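Local coordinates for protein GTN Reductase (Agrobacterium tumefaciens, PDB 5N6G) that probably reduces activated carbon-carbon double bonds with a bound flavin mononucleotide, as an ene-reductase of the Old Yellow Enzyme family, at residues Val95-His100 / Gly174-Ala179; Ala118-Thr123 / Ser192-Thr197. All coordinates share one frame; numbering follows the deposited sequence.

Interaction 1: residues Val95-His100 / Gly174-Ala179. With FMN (flavin mononucleotide), chain B; 8OZ (2-Phenylacrylic acid), chain C.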
loop_
_atom_site.group_PDB
_atom_site.type_symbol
_atom_site.label_atom_id
_atom_site.label_comp_id
_atom_site.label_asym_id
_atom_site.label_seq_id
_atom_site.Cartn_x
_atom_site.Cartn_y
_atom_site.Cartn_z
ATOM N N VAL A 95 -5.043 -6.229 7.057
ATOM C CA VAL A 95 -4.032 -6.781 6.167
ATOM C C VAL A 95 -2.794 -5.892 6.229
ATOM O O VAL A 95 -2.882 -4.670 6.384
ATOM C CB VAL A 95 -4.533 -6.916 4.721
ATOM C CG1 VAL A 95 -5.674 -7.935 4.649
ATOM C CG2 VAL A 95 -4.975 -5.577 4.164
ATOM N N ALA A 96 -1.637 -6.520 6.097
ATOM C CA ALA A 96 -0.364 -5.810 6.120
ATOM C C ALA A 96 0.005 -5.361 4.717
ATOM O O ALA A 96 0.007 -6.182 3.788
ATOM C CB ALA A 96 0.737 -6.720 6.664
ATOM N N GLN A 97 0.327 -4.078 4.558
ATOM C CA GLN A 97 0.781 -3.578 3.259
ATOM C C GLN A 97 2.280 -3.837 3.162
ATOM O O GLN A 97 3.084 -3.035 3.630
ATOM C CB GLN A 97 0.471 -2.095 3.061
ATOM C CG GLN A 97 0.792 -1.723 1.614
ATOM C CD GLN A 97 0.736 -0.255 1.274
ATOM O OE1 GLN A 97 1.367 0.591 1.914
ATOM N NE2 GLN A 97 0.032 0.050 0.205
ATOM N N ILE A 98 2.660 -4.936 2.525
ATOM C CA ILE A 98 4.063 -5.341 2.523
ATOM C C ILE A 98 4.794 -4.582 1.417
ATOM O O ILE A 98 4.328 -4.491 0.272
ATOM C CB ILE A 98 4.206 -6.871 2.411
ATOM C CG1 ILE A 98 3.600 -7.442 1.124
ATOM C CG2 ILE A 98 3.599 -7.529 3.688
ATOM C CD1 ILE A 98 3.850 -8.979 0.993
ATOM N N TRP A 99 5.939 -4.015 1.767
ATOM C CA TRP A 99 6.504 -2.884 1.051
ATOM C C TRP A 99 7.978 -3.105 0.729
ATOM O O TRP A 99 8.722 -3.655 1.533
ATOM C CB TRP A 99 6.364 -1.673 1.930
ATOM C CG TRP A 99 6.565 -0.319 1.346
ATOM C CD1 TRP A 99 6.570 0.051 0.030
ATOM C CD2 TRP A 99 6.717 0.879 2.107
ATOM N NE1 TRP A 99 6.721 1.420 -0.066
ATOM C CE2 TRP A 99 6.818 1.952 1.194
ATOM C CE3 TRP A 99 6.779 1.145 3.478
ATOM C CZ2 TRP A 99 6.960 3.262 1.617
ATOM C CZ3 TRP A 99 6.925 2.430 3.901
ATOM C CH2 TRP A 99 7.029 3.484 2.976
ATOM N N HIS A 100 8.387 -2.663 -0.448
ATOM C CA HIS A 100 9.790 -2.461 -0.774
ATOM C C HIS A 100 9.868 -1.151 -1.534
ATOM O O HIS A 100 9.228 -0.988 -2.581
ATOM C CB HIS A 100 10.381 -3.618 -1.608
ATOM C CG HIS A 100 11.867 -3.608 -1.678
ATOM N ND1 HIS A 100 12.596 -2.525 -2.118
ATOM C CD2 HIS A 100 12.769 -4.567 -1.359
ATOM C CE1 HIS A 100 13.886 -2.811 -2.040
ATOM N NE2 HIS A 100 14.016 -4.048 -1.595
ATOM N N GLY A 174 -4.301 -11.224 5.993
ATOM C CA GLY A 174 -3.781 -11.266 4.644
ATOM C C GLY A 174 -2.795 -10.129 4.459
ATOM O O GLY A 174 -2.403 -9.462 5.422
ATOM N N VAL A 175 -2.406 -9.919 3.211
ATOM C CA VAL A 175 -1.482 -8.852 2.856
ATOM C C VAL A 175 -2.001 -8.100 1.644
ATOM O O VAL A 175 -2.691 -8.652 0.778
ATOM C CB VAL A 175 -0.051 -9.347 2.555
ATOM C CG1 VAL A 175 0.504 -10.136 3.741
ATOM C CG2 VAL A 175 0.026 -10.165 1.280
ATOM N N GLU A 176 -1.624 -6.836 1.579
ATOM C CA GLU A 176 -1.728 -6.029 0.376
ATOM C C GLU A 176 -0.318 -5.794 -0.140
ATOM O O GLU A 176 0.494 -5.161 0.541
ATOM C CB GLU A 176 -2.427 -4.696 0.650
ATOM C CG GLU A 176 -2.473 -3.779 -0.565
ATOM C CD GLU A 176 -3.261 -2.493 -0.332
ATOM O OE1 GLU A 176 -4.525 -2.499 -0.424
ATOM O OE2 GLU A 176 -2.601 -1.454 -0.097
ATOM N N ILE A 177 -0.027 -6.278 -1.338
ATOM C CA ILE A 177 1.271 -5.997 -1.942
ATOM C C ILE A 177 1.289 -4.539 -2.381
ATOM O O ILE A 177 0.445 -4.105 -3.165
ATOM C CB ILE A 177 1.533 -6.936 -3.128
ATOM C CG1 ILE A 177 1.679 -8.379 -2.670
ATOM C CG2 ILE A 177 2.773 -6.512 -3.858
ATOM C CD1 ILE A 177 1.436 -9.405 -3.787
ATOM N N HIS A 178 2.256 -3.768 -1.887
ATOM C CA HIS A 178 2.410 -2.381 -2.326
ATOM C C HIS A 178 3.032 -2.349 -3.713
ATOM O O HIS A 178 4.250 -2.486 -3.869
ATOM C CB HIS A 178 3.264 -1.593 -1.351
ATOM C CG HIS A 178 3.110 -0.113 -1.476
ATOM N ND1 HIS A 178 2.698 0.504 -2.637
ATOM C CD2 HIS A 178 3.297 0.879 -0.570
ATOM C CE1 HIS A 178 2.613 1.808 -2.437
ATOM N NE2 HIS A 178 2.986 2.064 -1.195
ATOM N N ALA A 179 2.211 -2.132 -4.737
ATOM C CA ALA A 179 2.706 -2.059 -6.104
ATOM C C ALA A 179 2.350 -0.714 -6.711
ATOM O O ALA A 179 2.095 -0.602 -7.919
ATOM C CB ALA A 179 2.156 -3.196 -6.955
HETATM N N1 FMN B . -0.282 5.047 0.351
HETATM C C2 FMN B . 0.239 3.779 0.431
HETATM O O2 FMN B . 0.027 2.923 -0.457
HETATM N N3 FMN B . 0.990 3.425 1.531
HETATM C C4 FMN B . 1.325 4.254 2.585
HETATM O O4 FMN B . 1.965 3.823 3.544
HETATM C C4A FMN B . 0.798 5.597 2.477
HETATM N N5 FMN B . 1.041 6.436 3.452
HETATM C C5A FMN B . 0.400 7.662 3.416
HETATM C C6 FMN B . 0.554 8.521 4.498
HETATM C C7 FMN B . -0.154 9.712 4.569
HETATM C C7M FMN B . 0.023 10.594 5.780
HETATM C C8 FMN B . -1.030 10.066 3.536
HETATM C C8M FMN B . -1.860 11.318 3.611
HETATM C C9 FMN B . -1.172 9.223 2.437
HETATM C C9A FMN B . -0.468 8.020 2.378
HETATM N N10 FMN B . -0.677 7.093 1.335
HETATM C C10 FMN B . -0.037 5.884 1.340
HETATM C "C1'" FMN B . -1.733 7.375 0.351
HETATM C "C2'" FMN B . -3.109 7.064 0.925
HETATM O "O2'" FMN B . -3.249 5.660 1.169
HETATM C "C3'" FMN B . -4.255 7.523 0.023
HETATM O "O3'" FMN B . -4.104 6.947 -1.272
HETATM C "C4'" FMN B . -4.342 9.041 -0.131
HETATM O "O4'" FMN B . -4.358 9.668 1.153
HETATM C "C5'" FMN B . -5.541 9.467 -0.958
HETATM O "O5'" FMN B . -6.767 9.078 -0.306
HETATM P P FMN B . -7.742 10.096 0.500
HETATM O O1P FMN B . -8.215 11.101 -0.529
HETATM O O2P FMN B . -6.860 10.756 1.546
HETATM O O3P FMN B . -8.810 9.226 1.054
HETATM C C4 8OZ C . 3.608 9.350 2.485
HETATM C C5 8OZ C . 4.820 9.463 3.127
HETATM C C6 8OZ C . 5.731 8.434 3.049
HETATM C C7 8OZ C . 5.428 7.283 2.346
HETATM C C8 8OZ C . 3.155 5.913 -0.288
HETATM C C 8OZ C . 4.118 4.705 1.618
HETATM O O 8OZ C . 2.705 4.907 -0.782
HETATM C C1 8OZ C . 3.829 5.867 1.051
HETATM C C2 8OZ C . 4.201 7.150 1.710
HETATM C C3 8OZ C . 3.295 8.205 1.774
HETATM O O1 8OZ C . 3.101 7.077 -0.891
HETATM O O HOH W 1 5.853 -3.979 -2.100
HETATM O O HOH W 2 6.930 -1.742 -4.363
#
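Between Val95-His100 and Gly174-Ala179 the backbone bonds form a parallel ladder: Ala96 N gives to Gly174 O, Ala96 O receives Glu176 N at 2.8 Å, Ile98 N gives to Glu176 O, and Ile98 O receives His178 N.

Polar side chains gather on the face bearing Gln97 and Glu176, which run side by side. With CG anti to the backbone N (chi1 -172°) and an extended chain, Gln97 carries its amide to the flavin pyrimidine edge: NE2 gives to FMN O2 at 2.9 Å in a nearly straight bond, while OE1 accepts from FMN N3. This donor-acceptor pair sets which way round the amide lies. Gln97 NE2 adds a weak bond to Glu176 OE2 at 3.0 Å; the other carboxylate oxygen, OE1, is held by His265.

These are the third and fourth strands of the eight-stranded parallel beta barrel, a TIM barrel of the Old Yellow Enzyme kind, and the pair illustrates how one edge-to-edge strand match can be part of the barrel wall and carry part of a ligand site.

The flat groups form layers. The Gln97 amide lies over one face of the His178 ring, their planes 23° apart, and the five-membered ring of Trp99 makes an offset stack with His178, centroids 4.5 Å apart. His178 NE2 donates to the carboxylate oxygen O of 2-phenylacrylic acid at 2.9 Å, and Trp99 CZ2 comes within 3.2 Å of the ligand's methylene carbon C.

Apolar contact falls on the other face, where Ile98 CD1 meets Val175 CG2 at 4.0 Å.

Interaction 2: residues Ala118-Thr123 / Ser192-Thr197; sequences APSAIT and STNQRT
Pro119, the residue most buried by this contact, meets the 192-197 loop with its ring and its carbonyl. The ring sets CG against Thr193 O at 3.7 Å and CB against CD of Arg196. Its carbonyl O takes a hydrogen bond from Arg196 NH1 at 2.8 Å; the donor lies in the carbonyl plane, on a lone pair, although the oxygen is tilted 22° from the guanidinium plane. A bend at chi3 (72°) turns the arginine's end back to this oxygen, and the same group also bonds to Leu148 O and forms a salt bridge with Asp198.

Ile122, next in buried surface, reaches across with its CD1 methyl alone, which rests 3.6 Å from Ser192 O and 3.8 Å from CD of Gln195, the side chains of Ile122 and Gln195 crossing at about a right angle.

Thr193 contributes through its backbone: its O lies 3.4 Å from Ser120 CB, and a water bridges it to Ser120 O. Ser120 OG in turn accepts from Gln195 N at 2.9 Å. The N-H one residue further on, at Arg196, goes instead to Asn194 OD1, while Asn194 ND2 is bonded to Phe188 O and Tyr200 O.

Two irregular loops are thus joined, one leading from strand 117-118 to strand 127-131, the other from helix 184-189 to helix 204-222, the second shaped by an Asx turn at Asn194.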
loop_
_atom_site.group_PDB
_atom_site.type_symbol
_atom_site.label_atom_id
_atom_site.label_comp_id
_atom_site.label_asym_id
_atom_site.label_seq_id
_atom_site.Cartn_x
_atom_site.Cartn_y
_atom_site.Cartn_z
ATOM N N ALA A 118 17.224 -0.831 -7.322
ATOM C CA ALA A 118 16.191 -0.459 -8.279
ATOM C C ALA A 118 16.381 -1.266 -9.557
ATOM O O ALA A 118 17.457 -1.822 -9.793
ATOM C CB ALA A 118 16.255 1.042 -8.574
ATOM N N PRO A 119 15.365 -1.314 -10.431
ATOM C CA PRO A 119 15.576 -1.962 -11.739
ATOM C C PRO A 119 16.686 -1.335 -12.553
ATOM O O PRO A 119 17.421 -2.042 -13.256
ATOM C CB PRO A 119 14.215 -1.810 -12.427
ATOM C CG PRO A 119 13.532 -0.703 -11.718
ATOM C CD PRO A 119 13.987 -0.810 -10.296
ATOM N N SER A 120 16.844 -0.016 -12.464
ATOM C CA SER A 120 17.863 0.728 -13.180
ATOM C C SER A 120 18.419 1.805 -12.266
ATOM O O SER A 120 17.716 2.308 -11.378
ATOM C CB SER A 120 17.311 1.394 -14.449
ATOM O OG SER A 120 16.839 0.421 -15.365
ATOM N N ALA A 121 19.661 2.186 -12.523
ATOM C CA ALA A 121 20.389 3.107 -11.642
ATOM C C ALA A 121 20.079 4.546 -12.064
ATOM O O ALA A 121 20.906 5.256 -12.640
ATOM C CB ALA A 121 21.885 2.813 -11.685
ATOM N N ILE A 122 18.841 4.951 -11.776
ATOM C CA ILE A 122 18.351 6.309 -12.034
ATOM C C ILE A 122 17.881 6.880 -10.698
ATOM O O ILE A 122 16.914 6.377 -10.111
ATOM C CB ILE A 122 17.210 6.327 -13.058
ATOM C CG1 ILE A 122 17.660 5.651 -14.356
ATOM C CG2 ILE A 122 16.801 7.777 -13.342
ATOM C CD1 ILE A 122 16.501 5.339 -15.290
ATOM N N THR A 123 18.580 7.908 -10.218
ATOM C CA THR A 123 18.253 8.530 -8.943
ATOM C C THR A 123 16.911 9.256 -9.030
ATOM O O THR A 123 16.627 9.950 -10.012
ATOM C CB THR A 123 19.346 9.515 -8.537
ATOM O OG1 THR A 123 20.625 8.858 -8.524
ATOM C CG2 THR A 123 19.066 10.085 -7.140
ATOM N N SER A 192 9.819 5.232 -17.130
ATOM C CA SER A 192 10.871 6.196 -16.810
ATOM C C SER A 192 11.937 5.615 -15.898
ATOM O O SER A 192 13.062 6.127 -15.868
ATOM C CB SER A 192 10.302 7.468 -16.161
ATOM O OG SER A 192 9.807 7.252 -14.854
ATOM N N THR A 193 11.607 4.571 -15.165
ATOM C CA THR A 193 12.475 3.995 -14.168
ATOM C C THR A 193 13.135 2.703 -14.631
ATOM O O THR A 193 14.057 2.211 -13.962
ATOM C CB THR A 193 11.669 3.727 -12.890
ATOM O OG1 THR A 193 10.344 3.281 -13.232
ATOM C CG2 THR A 193 11.551 5.016 -12.061
ATOM N N ASN A 194 12.650 2.111 -15.710
ATOM C CA ASN A 194 13.090 0.789 -16.141
ATOM C C ASN A 194 13.734 0.936 -17.519
ATOM O O ASN A 194 13.035 1.081 -18.524
ATOM C CB ASN A 194 11.929 -0.184 -16.182
ATOM C CG ASN A 194 12.371 -1.577 -16.530
ATOM O OD1 ASN A 194 13.413 -1.763 -17.155
ATOM N ND2 ASN A 194 11.584 -2.568 -16.127
ATOM N N GLN A 195 15.057 0.903 -17.556
ATOM C CA GLN A 195 15.821 0.926 -18.797
ATOM C C GLN A 195 16.578 -0.384 -18.961
ATOM O O GLN A 195 17.600 -0.442 -19.657
ATOM C CB GLN A 195 16.771 2.124 -18.836
ATOM C CG GLN A 195 16.006 3.420 -18.873
ATOM C CD GLN A 195 16.874 4.646 -19.025
ATOM O OE1 GLN A 195 18.082 4.609 -18.766
ATOM N NE2 GLN A 195 16.261 5.755 -19.448
ATOM N N ARG A 196 16.060 -1.441 -18.331
ATOM C CA ARG A 196 16.703 -2.745 -18.428
ATOM C C ARG A 196 16.582 -3.311 -19.829
ATOM O O ARG A 196 15.623 -3.038 -20.558
ATOM C CB ARG A 196 16.097 -3.732 -17.441
ATOM C CG ARG A 196 16.176 -3.323 -16.001
ATOM C CD ARG A 196 15.544 -4.381 -15.113
ATOM N NE ARG A 196 16.371 -5.586 -15.014
ATOM C CZ ARG A 196 17.314 -5.779 -14.090
ATOM N NH1 ARG A 196 17.579 -4.848 -13.188
ATOM N NH2 ARG A 196 17.997 -6.921 -14.045
ATOM N N THR A 197 17.562 -4.152 -20.177
ATOM C CA THR A 197 17.629 -4.826 -21.464
ATOM C C THR A 197 17.526 -6.343 -21.339
ATOM O O THR A 197 17.829 -7.047 -22.307
ATOM C CB THR A 197 18.935 -4.457 -22.171
ATOM O OG1 THR A 197 20.036 -4.878 -21.357
ATOM C CG2 THR A 197 19.008 -2.958 -22.395
HETATM O O HOH W 3 14.833 2.527 -11.364
#

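In the fold
The two contacts alternate along the chain: interaction 1 pairs strands 94-99 and 174-178, and interaction 2 pairs loops lying further along the chain, after strand 117-118 and after helix 184-189. The general lesson is that segments brought together as barrel neighbours can meet again further along, by quite different means. Their centres are 23 Å apart, with nearest atoms about 7 Å apart and no direct touch. Interaction 1 is wholly buried, its centre about 6 Å from that of the chain, and contributes Gln97, Trp99 and His178 to the pockets of FMN and 2-phenylacrylic acid; interaction 2 is partly buried, about 22 Å from that centre and well away from both ligands. Helix 184-189 packs beside interaction 2, against Pro119 and Arg196.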